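Local atomic coordinates of 3-dehydroshikimate dehydratase (Bacillus anthracis, PDB entry 3DX5), a protein that catalyses the manganese-dependent dehydration of 3-dehydroshikimate to 3,4-dihydroxybenzoate, the catechol building block of the siderophore petrobactin. Residues A[21-26]-A[258-263]; A[63-68]-A[247-252]; A[120-125]-A[159-164]; A[185-190]-A[240-245]; A[227-230]-A[235-238]. All coordinates share one frame; numbering follows the deposited sequence. Where two conformers were deposited one is given.

Contact 1 (A[21-26]-A[258-263]); sequences VQFAYE and NAKDIL
The ring of F23 is inserted between the two helices and rests against K260 and L263. In this TIM barrel, helix 17-26 follows the first strand and helix 259-272 follows the last, so the pair closes the outer ring of helices. The backbones stay apart, 8.0 Å between F23 CA and K260 CA, and the phenyl group bridges the distance. Its CG stands anti to the backbone N (chi1 177°), which sends the ring straight out from helix 17-26; F23 also packs on L5 of strand 2-6. Along 258-263, K260 is the first to meet the ring, and does so in two ways. Its CG lies over one face, off centre toward the rim, in a CH-pi contact 4.0 Å from the F23 ring centroid and 23° from the normal; its carbonyl O approaches F23 CZ at 3.4 Å. Beyond CG the lysine chain is extended and runs past the ring, leaving K260 NZ 6.9 Å from E26 OE1, a distance at which opposite charges may attract weakly but do not pair. K260 also packs on Q45 of the second subunit, which brings this seam close to the dimer interface. Further along the helix, L263 takes the rim of the ring: its CB lies in the ring plane, 3.8 Å from F23 CZ, and its CD1 is 4.2 Å from F23 CE2.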
# COMPACT_ATOMS: atom_id res chain seq x y z
N VAL A 21 7.81 15.06 8.98
CA VAL A 21 7.75 15.94 10.12
C VAL A 21 8.00 17.37 9.66
O VAL A 21 7.30 18.29 10.07
CB VAL A 21 8.77 15.52 11.21
CG1 VAL A 21 8.90 16.63 12.28
CG2 VAL A 21 8.38 14.20 11.84
N GLN A 22 9.00 17.58 8.81
CA GLN A 22 9.34 18.93 8.32
C GLN A 22 8.16 19.51 7.51
O GLN A 22 7.80 20.68 7.69
CB GLN A 22 10.63 18.91 7.46
CG GLN A 22 11.05 20.29 6.89
CD GLN A 22 11.19 21.36 7.99
OE1 GLN A 22 11.75 21.11 9.06
NE2 GLN A 22 10.68 22.56 7.71
N PHE A 23 7.58 18.71 6.62
CA PHE A 23 6.39 19.15 5.89
C PHE A 23 5.23 19.52 6.84
O PHE A 23 4.56 20.54 6.66
CB PHE A 23 5.94 18.09 4.91
CG PHE A 23 4.70 18.45 4.17
CD1 PHE A 23 4.75 19.24 3.02
CD2 PHE A 23 3.45 18.01 4.62
CE1 PHE A 23 3.56 19.59 2.32
CE2 PHE A 23 2.27 18.36 3.96
CZ PHE A 23 2.34 19.14 2.80
N ALA A 24 4.99 18.69 7.86
CA ALA A 24 3.92 18.99 8.81
C ALA A 24 4.18 20.33 9.48
O ALA A 24 3.26 21.14 9.65
CB ALA A 24 3.76 17.87 9.86
N TYR A 25 5.43 20.55 9.87
CA TYR A 25 5.80 21.72 10.65
C TYR A 25 5.64 22.99 9.81
O TYR A 25 5.03 23.96 10.22
CB TYR A 25 7.24 21.54 11.13
CG TYR A 25 7.89 22.74 11.78
CD1 TYR A 25 7.25 23.46 12.79
CD2 TYR A 25 9.18 23.13 11.38
CE1 TYR A 25 7.88 24.58 13.39
CE2 TYR A 25 9.81 24.23 11.97
CZ TYR A 25 9.15 24.95 12.97
OH TYR A 25 9.77 26.02 13.55
N GLU A 26 6.16 22.97 8.59
CA GLU A 26 6.14 24.19 7.81
C GLU A 26 4.73 24.57 7.32
O GLU A 26 4.50 25.71 6.96
CB GLU A 26 7.18 24.13 6.68
CG GLU A 26 6.87 23.16 5.60
CD GLU A 26 8.10 22.82 4.72
OE1 GLU A 26 7.88 22.18 3.65
OE2 GLU A 26 9.26 23.15 5.09
N ASN A 258 -0.68 13.52 -5.35
CA ASN A 258 -0.09 14.84 -5.05
C ASN A 258 -0.37 15.28 -3.59
O ASN A 258 -0.79 16.42 -3.35
CB ASN A 258 -0.65 15.93 -6.01
CG ASN A 258 -0.75 15.45 -7.46
OD1 ASN A 258 -1.78 15.62 -8.12
ND2 ASN A 258 0.32 14.83 -7.95
N ALA A 259 -0.17 14.38 -2.63
CA ALA A 259 -0.55 14.65 -1.25
C ALA A 259 0.00 15.98 -0.71
O ALA A 259 -0.71 16.74 -0.08
CB ALA A 259 -0.16 13.51 -0.33
N LYS A 260 1.28 16.25 -0.97
CA LYS A 260 1.89 17.47 -0.46
C LYS A 260 1.23 18.74 -0.99
O LYS A 260 0.95 19.66 -0.21
CB LYS A 260 3.40 17.50 -0.75
CG LYS A 260 4.20 16.67 0.19
CD LYS A 260 5.66 16.77 -0.30
CE LYS A 260 6.68 16.31 0.70
NZ LYS A 260 8.00 16.33 -0.01
N ASP A 261 0.95 18.78 -2.30
CA ASP A 261 0.26 19.93 -2.89
C ASP A 261 -1.12 20.12 -2.30
O ASP A 261 -1.51 21.25 -1.97
CB ASP A 261 0.10 19.77 -4.40
CG ASP A 261 1.41 19.96 -5.15
OD1 ASP A 261 2.31 20.69 -4.66
OD2 ASP A 261 1.54 19.35 -6.24
N ILE A 262 -1.88 19.02 -2.21
CA ILE A 262 -3.26 19.08 -1.71
C ILE A 262 -3.27 19.54 -0.25
O ILE A 262 -4.05 20.41 0.13
CB ILE A 262 -3.96 17.71 -1.83
CG1 ILE A 262 -4.15 17.33 -3.32
CG2 ILE A 262 -5.27 17.69 -1.03
CD1 ILE A 262 -5.06 18.27 -4.12
N LEU A 263 -2.39 18.94 0.56
CA LEU A 263 -2.34 19.23 2.01
C LEU A 263 -1.91 20.67 2.28
O LEU A 263 -2.49 21.37 3.12
CB LEU A 263 -1.39 18.25 2.72
CG LEU A 263 -2.00 16.83 2.78
CD1 LEU A 263 -0.97 15.81 3.38
CD2 LEU A 263 -3.29 16.80 3.63

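Contact 2 (A[63-68]-A[247-252]); sequences EITMIS and DHFASL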
# COMPACT_ATOMS: atom_id res chain seq x y z
N GLU A 63 3.06 16.67 17.66
CA GLU A 63 2.98 15.51 18.51
C GLU A 63 2.42 14.39 17.63
O GLU A 63 1.92 14.63 16.53
CB GLU A 63 2.05 15.77 19.70
CG GLU A 63 0.56 15.94 19.31
CD GLU A 63 -0.28 16.45 20.48
OE1 GLU A 63 -0.86 15.61 21.23
OE2 GLU A 63 -0.35 17.71 20.66
N ILE A 64 2.52 13.16 18.10
CA ILE A 64 1.87 12.04 17.42
C ILE A 64 0.47 11.94 18.02
O ILE A 64 0.32 11.78 19.24
CB ILE A 64 2.69 10.73 17.59
CG1 ILE A 64 4.13 10.93 17.06
CG2 ILE A 64 1.94 9.51 16.96
CD1 ILE A 64 4.22 11.34 15.55
N THR A 65 -0.56 12.08 17.20
CA THR A 65 -1.94 12.18 17.74
C THR A 65 -2.55 10.81 18.07
O THR A 65 -3.45 10.70 18.93
CB THR A 65 -2.92 12.95 16.76
OG1 THR A 65 -3.24 12.13 15.62
CG2 THR A 65 -2.30 14.23 16.25
N MSE A 66 -2.06 9.78 17.38
CA MSE A 66 -2.69 8.47 17.37
C MSE A 66 -1.86 7.57 16.48
O MSE A 66 -1.23 8.04 15.53
CB MSE A 66 -4.11 8.60 16.78
CG MSE A 66 -4.93 7.28 16.70
SE MSE A 66 -6.87 7.67 16.53
CE MSE A 66 -6.88 8.45 14.74
N ILE A 67 -1.87 6.28 16.78
CA ILE A 67 -1.37 5.29 15.84
C ILE A 67 -2.58 4.56 15.25
O ILE A 67 -3.43 4.05 16.01
CB ILE A 67 -0.43 4.30 16.53
CG1 ILE A 67 0.84 5.09 16.97
CG2 ILE A 67 -0.10 3.16 15.59
CD1 ILE A 67 1.67 4.38 18.00
N SER A 68 -2.64 4.49 13.93
CA SER A 68 -3.83 3.94 13.28
C SER A 68 -3.55 2.59 12.63
O SER A 68 -2.72 2.47 11.72
CB SER A 68 -4.41 4.97 12.31
OG SER A 68 -4.59 6.19 13.00
N ASP A 247 -11.31 19.76 21.77
CA ASP A 247 -9.88 19.69 21.90
C ASP A 247 -9.23 18.63 20.99
O ASP A 247 -8.01 18.45 21.02
CB ASP A 247 -9.53 19.43 23.37
CG ASP A 247 -9.96 20.58 24.28
OD1 ASP A 247 -9.90 21.75 23.85
OD2 ASP A 247 -10.36 20.32 25.42
N HIS A 248 -10.03 17.95 20.18
CA HIS A 248 -9.55 16.77 19.41
C HIS A 248 -8.93 17.15 18.10
O HIS A 248 -9.29 18.17 17.49
CB HIS A 248 -10.69 15.75 19.21
CG HIS A 248 -11.47 15.50 20.47
ND1 HIS A 248 -10.88 15.12 21.66
CD2 HIS A 248 -12.80 15.64 20.73
CE1 HIS A 248 -11.82 15.00 22.59
NE2 HIS A 248 -12.99 15.31 22.05
N PHE A 249 -7.95 16.36 17.68
CA PHE A 249 -7.33 16.60 16.39
C PHE A 249 -8.27 16.17 15.27
O PHE A 249 -9.00 15.16 15.40
CB PHE A 249 -6.03 15.80 16.29
CG PHE A 249 -4.82 16.50 16.90
CD1 PHE A 249 -4.45 16.27 18.25
CD2 PHE A 249 -4.06 17.39 16.14
CE1 PHE A 249 -3.35 16.94 18.82
CE2 PHE A 249 -2.96 18.05 16.68
CZ PHE A 249 -2.59 17.83 18.03
N ALA A 250 -8.22 16.90 14.16
CA ALA A 250 -8.88 16.45 12.94
C ALA A 250 -7.80 16.17 11.94
O ALA A 250 -7.04 17.08 11.58
CB ALA A 250 -9.86 17.55 12.40
N SER A 251 -7.72 14.93 11.46
CA SER A 251 -6.76 14.61 10.41
C SER A 251 -7.32 14.91 9.02
O SER A 251 -8.48 14.58 8.75
CB SER A 251 -6.43 13.11 10.46
OG SER A 251 -5.40 12.88 11.40
N LEU A 252 -6.49 15.46 8.13
CA LEU A 252 -6.85 15.64 6.74
C LEU A 252 -6.53 14.33 6.04
O LEU A 252 -5.39 14.12 5.58
CB LEU A 252 -6.10 16.84 6.10
CG LEU A 252 -6.27 18.18 6.84
CD1 LEU A 252 -5.59 19.32 6.08
CD2 LEU A 252 -7.78 18.49 7.10
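F249 projects from its strand toward T65 and E63. CB starts the contact at 4.0 Å from T65 CG2. At CG the same methyl is closer, 3.5 Å from F249 CG, because T65 CG2 sits almost squarely over the middle of one ring face: the CH-pi contact measures 3.5 Å to the F249 centroid, 13° off the normal. T65 CG2 therefore also meets F249 CD1 and CD2, at 3.6 Å each, and F249 CE2 at 3.9 Å. T65 OG1 lies between its backbone N and carbonyl carbon (chi1 73°) and hydrogen-bonds to H196, which leaves CG2 opposite the carbonyl carbon and facing the ring. T65 is near the start of strand 64-68 and E63 just before it. Strands 2-6 and 31-35 stand between 64-68 and 249-252 in the TIM barrel sheet, so the side chains meet inside the barrel, in front of those two strands, at the end away from the metal. Further out, F249 CE1 is 3.5 Å from E63 CD. The tip, F249 CZ, comes 3.5 Å from E63 OE2, which lies at the ring edge in the ring plane, where the C-H dipoles would favour a negative oxygen. The carboxylate is turned 70° from the phenyl plane, and K2 adds a cation-pi contact to the ring.

Contact 3 (A[120-125]-A[159-164]); sequences EYVNRI and LGEVDH
Two consecutive helices in the outer layer of the TIM barrel, 115-134 and 152-162, meet where V122 packs against E161 and V162. The strand joining them in sequence, 138-142, lies in the barrel wall beneath, and L167 of the next strand touches both I125 and V162 from the inner side. The approach is tight, with V122 CA and V162 CA 5.5 Å apart. V122 uses both methyls. With chi1 at 163°, CG1 points away from the valine's own N and reaches the end of the second helix, 3.5 Å from E161 O and 4.0 Å from V162 CG2; CG2 turns to the glutamate side chain, 3.9 Å from E161 CB and equally far from E161 OE1. One methyl of V162, CG2, serves several neighbours: besides V122 CG1 it lies 3.9 Å from V122 O and 3.9 Å from I125 CG2, so it touches residues on successive turns of helix 115-134. Helix 152-162 ends here, and D163 leaves helical geometry with a positive phi. The side-chain contact is mainly aliphatic, while the polar ties come from arginines of helix 115-134 outside the segment: R126 NE donates to V162 O, and R118 NE forms a salt bridge with E161 OE1. That salt bridge probably fixes the direction of the E161 carboxylate beside V122, and the R126 bond gives a carbonyl at the helix end a partner.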
# COMPACT_ATOMS: atom_id res chain seq x y z
N GLU A 120 -20.04 -12.05 20.33
CA GLU A 120 -18.63 -12.41 20.42
C GLU A 120 -17.67 -11.21 20.12
O GLU A 120 -16.63 -11.08 20.75
CB GLU A 120 -18.32 -13.64 19.55
CG GLU A 120 -16.89 -14.14 19.65
CD GLU A 120 -16.43 -14.40 21.07
OE1 GLU A 120 -17.28 -14.54 21.99
OE2 GLU A 120 -15.20 -14.46 21.27
N TYR A 121 -18.04 -10.34 19.18
CA TYR A 121 -17.18 -9.20 18.85
C TYR A 121 -17.23 -8.15 19.97
O TYR A 121 -16.19 -7.57 20.30
CB TYR A 121 -17.55 -8.57 17.51
CG TYR A 121 -17.16 -9.33 16.24
CD1 TYR A 121 -17.47 -10.70 16.06
CD2 TYR A 121 -16.53 -8.67 15.19
CE1 TYR A 121 -17.12 -11.38 14.87
CE2 TYR A 121 -16.19 -9.33 14.01
CZ TYR A 121 -16.50 -10.67 13.86
OH TYR A 121 -16.16 -11.26 12.69
N VAL A 122 -18.40 -7.92 20.56
CA VAL A 122 -18.49 -7.02 21.72
C VAL A 122 -17.55 -7.48 22.85
O VAL A 122 -16.79 -6.67 23.41
CB VAL A 122 -19.97 -6.93 22.25
CG1 VAL A 122 -20.06 -6.35 23.69
CG2 VAL A 122 -20.82 -6.11 21.30
N ASN A 123 -17.60 -8.77 23.17
CA ASN A 123 -16.71 -9.32 24.19
C ASN A 123 -15.21 -9.12 23.87
O ASN A 123 -14.43 -8.84 24.78
CB ASN A 123 -17.02 -10.80 24.45
CG ASN A 123 -18.42 -11.00 25.05
OD1 ASN A 123 -19.05 -10.05 25.58
ND2 ASN A 123 -18.93 -12.24 24.95
N ARG A 124 -14.83 -9.28 22.61
CA ARG A 124 -13.44 -9.08 22.20
C ARG A 124 -12.98 -7.63 22.22
O ARG A 124 -11.86 -7.35 22.68
CB ARG A 124 -13.18 -9.70 20.84
CG ARG A 124 -13.09 -11.22 20.99
CD ARG A 124 -13.07 -11.91 19.67
NE ARG A 124 -12.76 -13.33 19.86
CZ ARG A 124 -12.13 -14.09 18.98
NH1 ARG A 124 -11.76 -13.59 17.80
NH2 ARG A 124 -11.87 -15.36 19.27
N ILE A 125 -13.83 -6.72 21.76
CA ILE A 125 -13.52 -5.29 21.88
C ILE A 125 -13.33 -4.93 23.37
O ILE A 125 -12.43 -4.16 23.72
CB ILE A 125 -14.62 -4.42 21.25
CG1 ILE A 125 -14.67 -4.65 19.73
CG2 ILE A 125 -14.38 -2.90 21.51
CD1 ILE A 125 -16.03 -4.20 19.14
N LEU A 159 -21.36 1.00 21.53
CA LEU A 159 -20.73 1.69 22.66
C LEU A 159 -21.42 1.32 23.98
O LEU A 159 -20.76 1.10 25.02
CB LEU A 159 -20.76 3.20 22.45
CG LEU A 159 -19.86 3.72 21.32
CD1 LEU A 159 -20.28 5.15 20.95
CD2 LEU A 159 -18.33 3.66 21.70
N GLY A 160 -22.74 1.23 23.92
CA GLY A 160 -23.52 0.80 25.08
C GLY A 160 -23.33 -0.68 25.36
O GLY A 160 -23.34 -1.08 26.51
N GLU A 161 -23.11 -1.50 24.33
CA GLU A 161 -22.95 -2.95 24.57
C GLU A 161 -21.58 -3.28 25.20
O GLU A 161 -21.47 -4.16 26.08
CB GLU A 161 -23.16 -3.74 23.27
CG GLU A 161 -24.60 -3.71 22.71
CD GLU A 161 -24.70 -4.11 21.21
OE1 GLU A 161 -23.80 -3.84 20.39
OE2 GLU A 161 -25.73 -4.71 20.83
N VAL A 162 -20.53 -2.62 24.72
CA VAL A 162 -19.19 -2.85 25.28
C VAL A 162 -19.11 -2.25 26.70
O VAL A 162 -18.61 -2.91 27.65
CB VAL A 162 -18.06 -2.27 24.39
CG1 VAL A 162 -16.70 -2.34 25.10
CG2 VAL A 162 -17.99 -3.00 23.02
N ASP A 163 -19.58 -1.01 26.83
CA ASP A 163 -19.70 -0.34 28.12
C ASP A 163 -18.36 -0.35 28.86
O ASP A 163 -18.27 -0.83 29.99
CB ASP A 163 -20.83 -1.01 28.93
CG ASP A 163 -21.25 -0.19 30.13
OD1 ASP A 163 -20.91 1.01 30.19
OD2 ASP A 163 -21.92 -0.74 31.02
N HIS A 164 -17.31 0.14 28.22
CA HIS A 164 -16.00 0.21 28.85
C HIS A 164 -15.49 1.66 28.71
O HIS A 164 -15.64 2.23 27.65
CB HIS A 164 -15.00 -0.75 28.17
CG HIS A 164 -13.73 -0.91 28.93
ND1 HIS A 164 -12.73 0.04 28.93
CD2 HIS A 164 -13.29 -1.91 29.75
CE1 HIS A 164 -11.73 -0.37 29.69
NE2 HIS A 164 -12.04 -1.55 30.21

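Contact 4 (A[185-190]-A[240-245]); sequences DSFQQL and IQEVRD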
# COMPACT_ATOMS: atom_id res chain seq x y z
N ASP A 185 -25.47 16.42 13.60
CA ASP A 185 -26.24 15.56 14.47
C ASP A 185 -25.46 14.31 15.03
O ASP A 185 -25.55 13.96 16.25
CB ASP A 185 -27.54 15.19 13.77
CG ASP A 185 -28.41 14.31 14.61
OD1 ASP A 185 -28.73 14.69 15.77
OD2 ASP A 185 -28.75 13.22 14.11
N SER A 186 -24.68 13.66 14.16
CA SER A 186 -23.83 12.53 14.57
C SER A 186 -22.74 12.97 15.54
O SER A 186 -22.45 12.27 16.52
CB SER A 186 -23.20 11.84 13.36
OG SER A 186 -24.17 11.60 12.36
N PHE A 187 -22.16 14.14 15.30
CA PHE A 187 -21.20 14.69 16.23
C PHE A 187 -21.86 14.88 17.60
O PHE A 187 -21.27 14.51 18.64
CB PHE A 187 -20.61 16.01 15.74
CG PHE A 187 -19.96 16.80 16.83
CD1 PHE A 187 -18.73 16.40 17.34
CD2 PHE A 187 -20.62 17.88 17.40
CE1 PHE A 187 -18.13 17.10 18.38
CE2 PHE A 187 -20.03 18.59 18.45
CZ PHE A 187 -18.79 18.21 18.94
N GLN A 188 -23.08 15.43 17.62
CA GLN A 188 -23.71 15.80 18.88
C GLN A 188 -24.05 14.53 19.66
O GLN A 188 -23.89 14.49 20.89
CB GLN A 188 -24.96 16.69 18.70
CG GLN A 188 -24.60 18.13 18.25
CD GLN A 188 -25.79 18.94 17.76
OE1 GLN A 188 -26.90 18.42 17.64
NE2 GLN A 188 -25.55 20.21 17.47
N GLN A 189 -24.48 13.49 18.94
CA GLN A 189 -24.86 12.25 19.59
C GLN A 189 -23.67 11.46 20.03
O GLN A 189 -23.75 10.80 21.06
CB GLN A 189 -25.75 11.39 18.68
CG GLN A 189 -27.18 11.95 18.57
CD GLN A 189 -28.07 11.06 17.76
OE1 GLN A 189 -28.31 9.91 18.12
NE2 GLN A 189 -28.60 11.59 16.65
N LEU A 190 -22.58 11.51 19.28
CA LEU A 190 -21.37 10.74 19.62
C LEU A 190 -20.36 11.48 20.50
O LEU A 190 -19.38 10.87 20.95
CB LEU A 190 -20.66 10.22 18.35
CG LEU A 190 -21.39 9.10 17.59
CD1 LEU A 190 -20.83 9.01 16.18
CD2 LEU A 190 -21.26 7.77 18.36
N ILE A 240 -16.93 22.10 10.78
CA ILE A 240 -15.86 22.78 11.51
C ILE A 240 -16.42 23.78 12.52
O ILE A 240 -15.84 23.94 13.61
CB ILE A 240 -14.82 23.40 10.53
CG1 ILE A 240 -14.12 22.25 9.78
CG2 ILE A 240 -13.84 24.34 11.26
CD1 ILE A 240 -13.29 22.68 8.54
N GLN A 241 -17.54 24.43 12.19
CA GLN A 241 -18.19 25.37 13.15
C GLN A 241 -18.57 24.68 14.45
O GLN A 241 -18.43 25.27 15.51
CB GLN A 241 -19.45 25.99 12.58
CG GLN A 241 -19.21 27.10 11.62
CD GLN A 241 -20.52 27.69 11.13
OE1 GLN A 241 -21.21 28.40 11.88
NE2 GLN A 241 -20.89 27.40 9.88
N GLU A 242 -19.04 23.43 14.35
CA GLU A 242 -19.35 22.59 15.53
C GLU A 242 -18.15 22.07 16.28
O GLU A 242 -18.14 22.08 17.50
CB GLU A 242 -20.09 21.33 15.11
CG GLU A 242 -21.50 21.49 14.80
CD GLU A 242 -22.33 21.93 15.98
OE1 GLU A 242 -22.48 21.14 16.97
OE2 GLU A 242 -22.83 23.06 15.89
N VAL A 243 -17.15 21.55 15.56
CA VAL A 243 -16.08 20.86 16.23
C VAL A 243 -14.88 21.75 16.59
O VAL A 243 -14.01 21.35 17.36
CB VAL A 243 -15.63 19.58 15.46
CG1 VAL A 243 -16.89 18.72 15.11
CG2 VAL A 243 -14.83 19.94 14.22
N ARG A 244 -14.87 22.98 16.09
CA ARG A 244 -13.69 23.83 16.27
C ARG A 244 -13.33 24.20 17.69
O ARG A 244 -12.20 24.58 17.92
CB ARG A 244 -13.71 25.11 15.41
CG ARG A 244 -14.60 26.22 15.87
CD ARG A 244 -14.70 27.16 14.71
NE ARG A 244 -15.21 28.50 15.02
CZ ARG A 244 -16.45 28.79 15.44
NH1 ARG A 244 -17.35 27.84 15.69
NH2 ARG A 244 -16.77 30.06 15.66
N ASP A 245 -14.27 24.08 18.63
CA ASP A 245 -13.97 24.33 20.05
C ASP A 245 -14.08 23.04 20.87
O ASP A 245 -14.55 23.06 22.02
CB ASP A 245 -14.92 25.37 20.65
CG ASP A 245 -14.78 26.72 20.00
OD1 ASP A 245 -13.80 27.44 20.31
OD2 ASP A 245 -15.67 27.08 19.19
O HOH W 1 -23.00 21.23 19.40
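Q188 and E242 form the polar link between helices 183-190 and 236-243: Q188 NE2 donates to E242 OE1 at 3.2 Å, with an N-H...O angle of 156°. The donor comes from well above the carboxylate plane, 54° out of it, and the two side chains cross at about a right angle. A water donates to E242 OE1 as well, and reaches Q188 NE2 through a weak, longer bond. On the barrel side of this pair lies F187. Its CD2 is 3.8 Å from E242 OE1, while one face takes V243 CG1 off centre in a CH-pi contact, 3.9 Å from the ring centroid; F187 CD1 is 3.7 Å from that methyl. The glutamate folds back at chi2 (-64°), which brings its carboxylate over to the glutamine. Outward from this first shell, F173 touches both F187 and V243, as does Y197 of strand 194-202, so the hydrophobic half is seated on the wall of the TIM barrel between two of its surrounding helices. A buried aromatic-aliphatic layer thus lies beside a more exposed polar pair bridged by a water. The amide N-H and the water would partly stabilise the charge on E242 OE1.

Contact 5 (A[227-230]-A[235-238]); sequences VPLF and NYDE
The carbonyl O of L229 accepts two hydrogen bonds, one from N201 ND2 and one from a water at 2.7 Å. That water in turn accepts from Y236 N at 3.0 Å, so it relays the L229 carbonyl to the first turn of helix 236-243. Y236 also lies beside this oxygen, its CD1 3.6 Å from L229 O. The leucine covers the tyrosine ring: L229 CD2 stands over the centre of one face, 4.0 Å from the Y236 centroid and 10° off the normal, a well-aligned CH-pi contact. F230 turns its CE1 to the helix start, 3.9 Å from Y236 CB and 3.6 Å from D237 OD1, with ring and carboxylate planes 27° apart. The polar ends of the helix residues are held from outside, Y236 OH by a hydrogen bond to K200 O and D237 OD1 by a salt bridge to R273 NE, and R273 also makes a cation-pi contact with F230. N235 is the N-cap: its OD1 accepts from E238 N at 3.2 Å, from above the carbonyl plane. The turn thus packs between two parts of the barrel: F199 of strand 194-202, the residue after the manganese ligand H198, touches L229 and meets Y236 ring to ring, while V269 and L270 of helix 259-272 pack on F230.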
# COMPACT_ATOMS: atom_id res chain seq x y z
N VAL A 227 -11.80 14.97 -3.43
CA VAL A 227 -11.66 16.42 -3.60
C VAL A 227 -11.33 17.13 -2.29
O VAL A 227 -11.63 16.60 -1.22
CB VAL A 227 -12.94 17.10 -4.21
CG1 VAL A 227 -13.15 16.68 -5.67
CG2 VAL A 227 -14.20 16.84 -3.33
N PRO A 228 -10.73 18.34 -2.36
CA PRO A 228 -10.49 19.09 -1.10
C PRO A 228 -11.78 19.30 -0.30
O PRO A 228 -12.89 19.25 -0.88
CB PRO A 228 -9.93 20.44 -1.60
CG PRO A 228 -9.15 20.05 -2.87
CD PRO A 228 -10.06 18.97 -3.52
N LEU A 229 -11.64 19.56 0.99
CA LEU A 229 -12.79 19.66 1.90
C LEU A 229 -13.90 20.61 1.46
O LEU A 229 -15.09 20.28 1.63
CB LEU A 229 -12.34 20.07 3.31
CG LEU A 229 -11.38 19.10 4.02
CD1 LEU A 229 -11.19 19.60 5.46
CD2 LEU A 229 -11.93 17.66 4.01
N PHE A 230 -13.53 21.79 0.96
CA PHE A 230 -14.55 22.79 0.61
C PHE A 230 -15.06 22.65 -0.83
O PHE A 230 -15.86 23.44 -1.26
CB PHE A 230 -14.11 24.22 0.99
CG PHE A 230 -13.84 24.35 2.46
CD1 PHE A 230 -14.89 24.29 3.39
CD2 PHE A 230 -12.52 24.41 2.94
CE1 PHE A 230 -14.66 24.35 4.76
CE2 PHE A 230 -12.26 24.47 4.32
CZ PHE A 230 -13.34 24.45 5.24
N ASN A 235 -20.62 19.11 3.83
CA ASN A 235 -20.51 20.52 4.22
C ASN A 235 -19.56 20.65 5.41
O ASN A 235 -19.98 20.51 6.58
CB ASN A 235 -21.91 21.12 4.53
CG ASN A 235 -21.89 22.64 4.65
OD1 ASN A 235 -20.93 23.24 5.07
ND2 ASN A 235 -22.98 23.25 4.27
N TYR A 236 -18.29 20.91 5.11
CA TYR A 236 -17.26 21.10 6.12
C TYR A 236 -17.36 22.44 6.87
O TYR A 236 -16.87 22.54 7.99
CB TYR A 236 -15.84 20.76 5.56
CG TYR A 236 -15.62 19.28 5.66
CD1 TYR A 236 -15.96 18.42 4.61
CD2 TYR A 236 -15.18 18.71 6.86
CE1 TYR A 236 -15.81 17.03 4.75
CE2 TYR A 236 -15.06 17.32 7.01
CZ TYR A 236 -15.34 16.49 5.94
OH TYR A 236 -15.24 15.13 6.13
N ASP A 237 -18.00 23.45 6.27
CA ASP A 237 -18.26 24.72 6.99
C ASP A 237 -19.08 24.48 8.24
O ASP A 237 -18.73 24.93 9.32
CB ASP A 237 -18.96 25.78 6.11
CG ASP A 237 -18.00 26.44 5.14
OD1 ASP A 237 -16.96 26.98 5.60
OD2 ASP A 237 -18.26 26.41 3.92
N GLU A 238 -20.16 23.73 8.09
CA GLU A 238 -21.01 23.37 9.22
C GLU A 238 -20.31 22.45 10.24
O GLU A 238 -20.45 22.64 11.44
CB GLU A 238 -22.28 22.69 8.72
CG GLU A 238 -23.17 23.60 7.89
CD GLU A 238 -24.53 22.96 7.56
OE1 GLU A 238 -24.62 21.70 7.53
OE2 GLU A 238 -25.50 23.72 7.33
O HOH W 2 -17.35 21.56 2.39

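From the N terminus, helix 17-26 opens contact 1 and strand 64-68 opens contact 2; both remain open until the last strand and helix. Contact 3 opens and closes within them, joining neighbouring helices. Contact 4 begins next, at helix 183-190, and encloses the short turn of contact 5, which closes at 235-238 before contact 4 does at 240-245. Then strand 249-252 closes contact 2 and helix 259-272 closes contact 1. None of the loops cross. Contacts 3 and 4 touch through L159 and L190, contacts 4 and 5 through I240 and F230, and L252 packs on both L229 of contact 5 and L263 of contact 1. Contact 2 lies inside the barrel; the others bind its outer parts.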